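Local coordinates for protein spydx (Streptococcus pyogenes, PDB 2J43) that binds alpha-glucans such as host lung glycogen through tandem family 41 carbohydrate-binding modules of a cell-wall-anchored streptococcal virulence factor that is probably a pullulanase, at residues Y113-Y118 with H199-V204; A167-F172 with L192-D197. One frame throughout, in Å; residues are numbered along the deposited sequence.

Interaction 1: Y113-Y118 with H199-V204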
loop_
_atom_site.group_PDB
_atom_site.type_symbol
_atom_site.label_atom_id
_atom_site.label_comp_id
_atom_site.label_asym_id
_atom_site.label_seq_id
_atom_site.Cartn_x
_atom_site.Cartn_y
_atom_site.Cartn_z
ATOM N N TYR A 113 2.824 13.053 -6.195
ATOM C CA TYR A 113 3.973 12.738 -5.350
ATOM C C TYR A 113 4.248 11.234 -5.462
ATOM O O TYR A 113 3.356 10.451 -5.757
ATOM C CB TYR A 113 3.684 13.102 -3.888
ATOM C CG TYR A 113 3.611 14.593 -3.561
ATOM C CD1 TYR A 113 4.629 15.205 -2.824
ATOM C CD2 TYR A 113 2.502 15.372 -3.926
ATOM C CE1 TYR A 113 4.557 16.570 -2.477
ATOM C CE2 TYR A 113 2.434 16.744 -3.599
ATOM C CZ TYR A 113 3.463 17.327 -2.868
ATOM O OH TYR A 113 3.432 18.670 -2.511
ATOM N N LEU A 114 5.501 10.828 -5.273
ATOM C CA LEU A 114 5.838 9.425 -5.112
ATOM C C LEU A 114 6.485 9.335 -3.725
ATOM O O LEU A 114 7.423 10.065 -3.433
ATOM C CB LEU A 114 6.825 8.946 -6.180
ATOM C CG LEU A 114 7.137 7.445 -6.136
ATOM C CD1 LEU A 114 5.905 6.598 -6.440
ATOM C CD2 LEU A 114 8.325 6.963 -7.020
ATOM N N ARG A 115 5.976 8.475 -2.837
ATOM C CA ARG A 115 6.724 8.113 -1.623
ATOM C C ARG A 115 7.712 6.985 -1.897
ATOM O O ARG A 115 7.335 5.915 -2.404
ATOM C CB ARG A 115 5.785 7.648 -0.504
ATOM C CG ARG A 115 6.513 7.291 0.775
ATOM C CD ARG A 115 5.649 7.189 2.019
ATOM N NE ARG A 115 5.001 8.438 2.356
ATOM C CZ ARG A 115 4.176 8.592 3.400
ATOM N NH1 ARG A 115 3.869 7.561 4.178
ATOM N NH2 ARG A 115 3.660 9.794 3.661
ATOM N N ILE A 116 8.976 7.219 -1.528
ATOM C CA ILE A 116 10.006 6.207 -1.562
ATOM C C ILE A 116 10.224 5.725 -0.149
ATOM O O ILE A 116 10.667 6.470 0.707
ATOM C CB ILE A 116 11.295 6.787 -2.150
ATOM C CG1 ILE A 116 11.044 7.215 -3.601
ATOM C CG2 ILE A 116 12.438 5.761 -1.975
ATOM C CD1 ILE A 116 12.206 7.993 -4.271
ATOM N N ASN A 117 9.901 4.466 0.101
ATOM C CA ASN A 117 10.100 3.821 1.379
ATOM C C ASN A 117 11.381 2.995 1.324
ATOM O O ASN A 117 11.615 2.272 0.326
ATOM C CB ASN A 117 8.935 2.850 1.668
ATOM C CG ASN A 117 7.618 3.524 1.807
ATOM O OD1 ASN A 117 7.304 4.037 2.894
ATOM N ND2 ASN A 117 6.821 3.593 0.702
ATOM N N TYR A 118 12.224 3.096 2.350
ATOM C CA TYR A 118 13.475 2.356 2.362
ATOM C C TYR A 118 13.594 1.669 3.695
ATOM O O TYR A 118 13.552 2.350 4.685
ATOM C CB TYR A 118 14.715 3.287 2.210
ATOM C CG TYR A 118 15.995 2.490 2.320
ATOM C CD1 TYR A 118 16.381 1.643 1.278
ATOM C CD2 TYR A 118 16.817 2.556 3.456
ATOM C CE1 TYR A 118 17.524 0.857 1.372
ATOM C CE2 TYR A 118 17.987 1.794 3.546
ATOM C CZ TYR A 118 18.323 0.939 2.505
ATOM O OH TYR A 118 19.477 0.176 2.588
ATOM N N HIS A 199 0.632 3.944 -8.982
ATOM C CA HIS A 199 1.387 3.794 -7.748
ATOM C C HIS A 199 1.913 5.098 -7.210
ATOM O O HIS A 199 2.573 5.858 -7.911
ATOM C CB HIS A 199 2.546 2.850 -7.979
ATOM C CG HIS A 199 2.130 1.421 -8.071
ATOM N ND1 HIS A 199 1.733 0.687 -6.967
ATOM C CD2 HIS A 199 2.004 0.602 -9.140
ATOM C CE1 HIS A 199 1.412 -0.540 -7.355
ATOM N NE2 HIS A 199 1.570 -0.617 -8.671
ATOM N N THR A 200 1.599 5.342 -5.953
ATOM C CA THR A 200 2.084 6.508 -5.248
ATOM C C THR A 200 2.957 6.149 -4.066
ATOM O O THR A 200 3.516 7.063 -3.457
ATOM C CB THR A 200 0.863 7.239 -4.580
ATOM O OG1 THR A 200 0.123 6.311 -3.739
ATOM C CG2 THR A 200 -0.167 7.750 -5.605
ATOM N N GLN A 201 3.215 4.879 -3.801
ATOM C CA GLN A 201 4.421 4.415 -3.128
ATOM C C GLN A 201 5.213 3.332 -3.797
ATOM O O GLN A 201 4.655 2.492 -4.515
ATOM C CB GLN A 201 3.949 3.873 -1.744
ATOM C CG GLN A 201 3.075 4.852 -0.931
ATOM C CD GLN A 201 2.920 4.507 0.546
ATOM O OE1 GLN A 201 1.780 4.585 1.130
ATOM N NE2 GLN A 201 4.008 4.162 1.171
ATOM N N VAL A 202 6.524 3.368 -3.567
ATOM C CA VAL A 202 7.441 2.313 -3.879
ATOM C C VAL A 202 8.269 1.923 -2.678
ATOM O O VAL A 202 8.330 2.625 -1.645
ATOM C CB VAL A 202 8.321 2.642 -5.106
ATOM C CG1 VAL A 202 7.459 2.894 -6.354
ATOM C CG2 VAL A 202 9.233 3.808 -4.827
ATOM N N PHE A 203 8.921 0.771 -2.789
ATOM C CA PHE A 203 9.537 0.124 -1.668
ATOM C C PHE A 203 10.859 -0.440 -2.105
ATOM O O PHE A 203 10.937 -1.187 -3.089
ATOM C CB PHE A 203 8.634 -0.996 -1.129
ATOM C CG PHE A 203 7.266 -0.505 -0.800
ATOM C CD1 PHE A 203 6.935 -0.164 0.477
ATOM C CD2 PHE A 203 6.335 -0.310 -1.795
ATOM C CE1 PHE A 203 5.662 0.396 0.748
ATOM C CE2 PHE A 203 5.082 0.208 -1.527
ATOM C CZ PHE A 203 4.758 0.564 -0.244
ATOM N N VAL A 204 11.919 -0.018 -1.422
ATOM C CA VAL A 204 13.273 -0.563 -1.606
ATOM C C VAL A 204 13.862 -0.964 -0.285
ATOM O O VAL A 204 13.398 -0.537 0.781
ATOM C CB VAL A 204 14.240 0.420 -2.360
ATOM C CG1 VAL A 204 13.874 0.506 -3.859
ATOM C CG2 VAL A 204 14.246 1.742 -1.721
HETATM O O HOH W 1 2.923 8.718 -8.251
#
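Strand 113-118 and strand 201-204 run parallel, their axes 4.8 Å apart at closest and 22° off alignment. The ladder begins where Arg115 N donates to Thr200 O at 2.9 Å and continues through Val202 N to Arg115 O, Asn117 N to Val202 O and Val204 N to Asn117 O. Val202 O receives a second donor, Asn117 ND2 at 3.0 Å, and the two nitrogens reach it from opposite faces of the carbonyl plane. A chi1 of -64° swings the Asn117 amide back along the strand and brings ND2 within reach of Val202 O, only 9° out of the amide plane; ND2 also stands over one face of the Phe203 ring, 3.4 Å from Phe203 CE1. On the other side of the sheet, Val202 CG2 meets Leu114 CD2 at 3.9 Å, the Val202 and Ile116 side chains lie side by side, and Val204 CG2 touches the Tyr118 ring edge in plane, 3.7 Å from Tyr118 CD1. The pair edges the mixed sheet of the second pullulanase-associated module: strand 201-205 is outermost within this chain, strand 156-162 flanks 113-119 antiparallel and supplies Asp160 for a salt bridge with Arg115 NE, and Phe172 and Phe193 of strands 170-176 and 191-193 cover the apolar side.

Interaction 2: A167-F172 with L192-D197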
loop_
_atom_site.group_PDB
_atom_site.type_symbol
_atom_site.label_atom_id
_atom_site.label_comp_id
_atom_site.label_asym_id
_atom_site.label_seq_id
_atom_site.Cartn_x
_atom_site.Cartn_y
_atom_site.Cartn_z
ATOM N N ALA A 167 4.847 13.569 -15.394
ATOM C CA ALA A 167 5.944 12.656 -15.108
ATOM C C ALA A 167 5.668 11.239 -15.614
ATOM O O ALA A 167 4.566 10.702 -15.437
ATOM C CB ALA A 167 6.257 12.642 -13.592
ATOM N N ASN A 168 6.678 10.638 -16.224
ATOM C CA ASN A 168 6.637 9.232 -16.656
ATOM C C ASN A 168 7.614 8.315 -15.949
ATOM O O ASN A 168 7.300 7.147 -15.761
ATOM C CB ASN A 168 6.976 9.110 -18.140
ATOM C CG ASN A 168 5.992 9.821 -19.023
ATOM O OD1 ASN A 168 4.780 9.632 -18.896
ATOM N ND2 ASN A 168 6.506 10.648 -19.922
ATOM N N GLU A 169 8.814 8.817 -15.618
ATOM C CA GLU A 169 9.894 7.987 -15.090
ATOM C C GLU A 169 10.705 8.746 -14.020
ATOM O O GLU A 169 10.926 9.947 -14.165
ATOM C CB GLU A 169 10.801 7.558 -16.241
ATOM C CG GLU A 169 11.647 6.347 -15.937
ATOM C CD GLU A 169 12.292 5.748 -17.185
ATOM O OE1 GLU A 169 11.572 5.519 -18.180
ATOM O OE2 GLU A 169 13.526 5.500 -17.150
ATOM N N ILE A 170 11.028 8.070 -12.920
ATOM C CA ILE A 170 11.886 8.645 -11.875
ATOM C C ILE A 170 13.068 7.725 -11.692
ATOM O O ILE A 170 12.964 6.528 -11.864
ATOM C CB ILE A 170 11.112 8.833 -10.515
ATOM C CG1 ILE A 170 11.981 9.476 -9.424
ATOM C CG2 ILE A 170 10.631 7.504 -9.954
ATOM C CD1 ILE A 170 11.206 9.722 -8.111
ATOM N N GLY A 171 14.208 8.323 -11.352
ATOM C CA GLY A 171 15.369 7.583 -10.947
ATOM C C GLY A 171 15.733 8.078 -9.559
ATOM O O GLY A 171 15.495 9.235 -9.190
ATOM N N PHE A 172 16.298 7.175 -8.803
ATOM C CA PHE A 172 16.789 7.519 -7.486
ATOM C C PHE A 172 17.840 6.531 -6.998
ATOM O O PHE A 172 18.082 5.462 -7.561
ATOM C CB PHE A 172 15.613 7.647 -6.490
ATOM C CG PHE A 172 14.855 6.381 -6.233
ATOM C CD1 PHE A 172 15.176 5.527 -5.158
ATOM C CD2 PHE A 172 13.815 6.016 -7.049
ATOM C CE1 PHE A 172 14.440 4.372 -4.942
ATOM C CE2 PHE A 172 13.074 4.855 -6.778
ATOM C CZ PHE A 172 13.411 4.063 -5.737
ATOM N N LEU A 192 15.103 2.670 -10.953
ATOM C CA LEU A 192 14.285 3.316 -11.950
ATOM C C LEU A 192 12.841 2.871 -11.761
ATOM O O LEU A 192 12.581 1.693 -11.512
ATOM C CB LEU A 192 14.780 2.899 -13.351
ATOM C CG LEU A 192 15.454 3.943 -14.248
ATOM C CD1 LEU A 192 16.346 4.995 -13.508
ATOM C CD2 LEU A 192 16.259 3.230 -15.375
ATOM N N PHE A 193 11.920 3.816 -11.853
ATOM C CA PHE A 193 10.493 3.492 -11.733
ATOM C C PHE A 193 9.668 4.259 -12.712
ATOM O O PHE A 193 9.741 5.453 -12.805
ATOM C CB PHE A 193 9.999 3.757 -10.302
ATOM C CG PHE A 193 8.599 3.248 -10.038
ATOM C CD1 PHE A 193 8.361 1.880 -9.939
ATOM C CD2 PHE A 193 7.562 4.125 -9.870
ATOM C CE1 PHE A 193 7.065 1.415 -9.712
ATOM C CE2 PHE A 193 6.267 3.670 -9.620
ATOM C CZ PHE A 193 6.038 2.318 -9.534
ATOM N N LYS A 194 8.793 3.551 -13.434
ATOM C CA LYS A 194 7.974 4.195 -14.458
ATOM C C LYS A 194 6.507 3.728 -14.460
ATOM O O LYS A 194 5.859 3.780 -15.500
ATOM C CB LYS A 194 8.597 3.935 -15.849
ATOM C CG LYS A 194 8.797 2.472 -16.205
ATOM C CD LYS A 194 8.697 2.228 -17.721
ATOM C CE LYS A 194 9.971 2.552 -18.466
ATOM N NZ LYS A 194 9.952 1.957 -19.858
ATOM N N GLU A 195 5.993 3.265 -13.330
ATOM C CA GLU A 195 4.565 2.938 -13.211
ATOM C C GLU A 195 3.843 3.994 -12.354
ATOM O O GLU A 195 3.099 3.665 -11.440
ATOM C CB GLU A 195 4.370 1.527 -12.593
ATOM C CG GLU A 195 5.357 0.431 -13.001
ATOM C CD GLU A 195 4.999 -0.947 -12.420
ATOM O OE1 GLU A 195 4.916 -1.138 -11.168
ATOM O OE2 GLU A 195 4.777 -1.860 -13.237
ATOM N N LEU A 196 4.057 5.279 -12.631
ATOM C CA LEU A 196 3.513 6.336 -11.760
ATOM C C LEU A 196 1.984 6.510 -11.742
ATOM O O LEU A 196 1.448 7.188 -10.860
ATOM C CB LEU A 196 4.149 7.685 -12.073
ATOM C CG LEU A 196 5.673 7.797 -11.982
ATOM C CD1 LEU A 196 6.125 9.139 -12.592
ATOM C CD2 LEU A 196 6.171 7.674 -10.553
ATOM N N ASP A 197 1.280 5.936 -12.708
ATOM C CA ASP A 197 -0.172 6.108 -12.762
ATOM C C ASP A 197 -0.883 5.157 -11.815
ATOM O O ASP A 197 -1.933 5.508 -11.269
ATOM C CB ASP A 197 -0.683 5.938 -14.195
ATOM C CG ASP A 197 -0.315 7.109 -15.090
ATOM O OD1 ASP A 197 0.241 8.117 -14.592
ATOM O OD2 ASP A 197 -0.558 7.121 -16.314
HETATM O O HOH W 2 4.654 6.598 -15.272
#
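Asn168 O takes a hydrogen bond from a water at 2.7 Å, and the same water accepts from Leu196 N at 3.0 Å, with a weak bond to Lys194 O as its third link. This bridge joins the chain where the two segments have left regular strand pairing; Lys194 CA adds a CA-H...O contact to Asn168 O, 3.3 Å away. Next to the water, Leu196 turns toward the 167-172 segment and sets CD1 3.6 Å from Ala167 CB. Farther along, Ile170 and Phe193 form an antiparallel hydrogen-bonded pair: Ile170 N donates to Phe193 O at 2.9 Å with an N-H...O angle of 169°, and Phe193 N returns the bond to Ile170 O. Gly171 and Leu192 follow as a non-hydrogen-bonded pair, Leu192 CD1 lying against the glycine CA. This is the edge of the beta-sandwich of the second pullulanase-associated module, strand 191-193 being the outermost strand beside strand 170-176. Side chains divide between the two sides of this edge. On the buried side, in the modelled conformer of Ile170, CG2 lies 3.8 Å from Phe193 CB, and CG of Phe193, anti to the backbone N (chi1 -171°), carries the ring so that Glu195 N stands above its centre. On the other side Glu169 lies alongside Lys194, pointing the same way, with OE1 3.4 Å from Lys194 CE; the separation of Glu169 OE1 from Lys194 NZ, 4.3 Å, exceeds a salt bridge, and the carboxylate pairs instead with Lys134 of strand 128-134 through OE2.

From the N terminus, strand 113-118 comes first, then the 167-172 segment, then 192-197 and lastly 199-204. Interaction 1 therefore closes a long loop, with 80 residues between its segments, and interaction 2, which closes one of 19 residues, is nested inside it. Both lie in one pullulanase-associated module. Its strand order, from 191-193 to 201-205, the outermost strands within this chain, curls round so that the two ends pack against each other as layers of a sandwich. The contact centres are 10 Å apart, and apolar side chains meet between them: Val202 CG1 lies 3.5 Å from Phe193 CZ, Ile116 CD1 3.7 Å from Phe172 CG, and His199 CB packs on Phe193 CZ.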